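Local coordinates for exopolysaccharide biosynthesis protein (Pantoea stewartii subsp. stewartii DC283, PDB 6TGF) that modifies glycan biofilm, probably by hydrolysing exopolysaccharide, as a trimer whose subunits have a bacteriophage tailspike-like parallel beta-helix fold, at residues S510-V513 with V518-D521. Residues are numbered along the deposited sequence; the frame is centred on the assembly and turned at random.
Sequences STRV and VAID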
loop_
_atom_site.group_PDB
_atom_site.type_symbol
_atom_site.label_atom_id
_atom_site.label_comp_id
_atom_site.label_asym_id
_atom_site.label_seq_id
_atom_site.Cartn_x
_atom_site.Cartn_y
_atom_site.Cartn_z
ATOM N N SER B 510 -19.179 -7.630 -13.851
ATOM C CA SER B 510 -18.580 -6.778 -12.792
ATOM C C SER B 510 -19.316 -7.021 -11.470
ATOM O O SER B 510 -20.516 -7.356 -11.513
ATOM C CB SER B 510 -18.626 -5.319 -13.173
ATOM O OG SER B 510 -17.740 -5.044 -14.246
ATOM N N THR B 511 -18.612 -6.863 -10.346
ATOM C CA THR B 511 -19.183 -6.877 -8.974
ATOM C C THR B 511 -18.868 -5.534 -8.307
ATOM O O THR B 511 -17.687 -5.142 -8.285
ATOM C CB THR B 511 -18.673 -8.077 -8.166
ATOM O OG1 THR B 511 -19.175 -9.254 -8.798
ATOM C CG2 THR B 511 -19.110 -8.054 -6.718
ATOM N N ARG B 512 -19.902 -4.856 -7.808
ATOM C CA ARG B 512 -19.792 -3.558 -7.096
ATOM C C ARG B 512 -20.246 -3.772 -5.650
ATOM O O ARG B 512 -21.454 -3.996 -5.435
ATOM C CB ARG B 512 -20.620 -2.488 -7.814
ATOM C CG ARG B 512 -20.143 -2.178 -9.226
ATOM C CD ARG B 512 -21.001 -1.126 -9.906
ATOM N NE ARG B 512 -22.353 -1.601 -10.174
ATOM C CZ ARG B 512 -23.385 -0.827 -10.514
ATOM N NH1 ARG B 512 -23.237 0.483 -10.634
ATOM N NH2 ARG B 512 -24.572 -1.373 -10.731
ATOM N N VAL B 513 -19.299 -3.743 -4.710
ATOM C CA VAL B 513 -19.558 -3.847 -3.245
ATOM C C VAL B 513 -19.546 -2.428 -2.672
ATOM O O VAL B 513 -18.460 -1.822 -2.626
ATOM C CB VAL B 513 -18.529 -4.760 -2.551
ATOM C CG1 VAL B 513 -18.763 -4.842 -1.051
ATOM C CG2 VAL B 513 -18.517 -6.152 -3.163
ATOM N N VAL B 518 -24.956 -4.296 -2.591
ATOM C CA VAL B 518 -24.061 -5.132 -3.447
ATOM C C VAL B 518 -24.771 -5.372 -4.782
ATOM O O VAL B 518 -25.981 -5.666 -4.762
ATOM C CB VAL B 518 -23.700 -6.457 -2.745
ATOM C CG1 VAL B 518 -22.872 -7.374 -3.634
ATOM C CG2 VAL B 518 -22.987 -6.213 -1.422
ATOM N N ALA B 519 -24.043 -5.237 -5.894
ATOM C CA ALA B 519 -24.530 -5.487 -7.271
ATOM C C ALA B 519 -23.591 -6.480 -7.964
ATOM O O ALA B 519 -22.426 -6.113 -8.211
ATOM C CB ALA B 519 -24.625 -4.188 -8.032
ATOM N N ILE B 520 -24.088 -7.688 -8.249
ATOM C CA ILE B 520 -23.326 -8.792 -8.904
ATOM C C ILE B 520 -23.881 -8.995 -10.319
ATOM O O ILE B 520 -25.009 -9.497 -10.440
ATOM C CB ILE B 520 -23.396 -10.089 -8.071
ATOM C CG1 ILE B 520 -23.093 -9.835 -6.591
ATOM C CG2 ILE B 520 -22.478 -11.152 -8.660
ATOM C CD1 ILE B 520 -23.383 -11.010 -5.685
ATOM N N ASP B 521 -23.111 -8.617 -11.344
ATOM C CA ASP B 521 -23.409 -8.931 -12.768
ATOM C C ASP B 521 -22.841 -10.324 -13.064
ATOM O O ASP B 521 -21.954 -10.439 -13.930
ATOM C CB ASP B 521 -22.847 -7.867 -13.716
ATOM C CG ASP B 521 -23.111 -6.437 -13.278
ATOM O OD1 ASP B 521 -24.011 -6.237 -12.433
ATOM O OD2 ASP B 521 -22.409 -5.535 -13.783
HETATM O O HOH W 1 -22.251 -4.322 -10.704
#
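Arg512 and Ala519 exchange backbone bonds in both directions as the hydrogen-bonded pair of a short antiparallel ladder. Arg512 N gives its hydrogen almost straight (174°) to Ala519 O at 2.8 Å, in the carbonyl plane. Ala519 N returns a bond to Arg512 O at 2.9 Å, tilted from that carbonyl's plane. Two residues along, past the non-hydrogen-bonded pair Thr511-Ile520, Asp521 N donates to Ser510 O at 2.9 Å, where the chain turns a corner. Each carbonyl of the central pair also meets a CA-H: Thr511 CA lies 3.4 Å from Ala519 O, and Val518 CA approaches Arg512 O. Ala519 O has a third partner, a water that donates to it, accepts from Arg512 NE at 2.8 Å and reaches Asp521 OD1 only weakly. The Arg512 side chain, bent at chi3 (-67°), reaches across the second strand; its NH2 passes obliquely 3.9 Å from Ala519 CB, and Phe652 packs on both residues. This hairpin, strands 511-514 and 517-520, follows the parallel beta-helix: the first strand still pairs in parallel with strand 479-488, through Leu480 and Thr482, whereas the second runs antiparallel to the first and continues the sheet into the second subunit by a parallel ladder. On the other face, where all four side chains pack against neighbouring subunits of the trimer, Thr511 and Ile520 lie side by side, Thr511 OG1 3.8 Å from Ile520 CG2, while Val513 CG1 and Val518 CG2 touch loosely at 4.5 Å. The buried hydroxyls find acceptors or donors beyond the hairpin: Thr511 OG1 bonds Glu514 O of the third subunit, and Ser510 OG bonds Asn495 OD1 and Leu480 N, while Asp521 OD1 forms a weak, long ion pair with Arg532 of the third subunit.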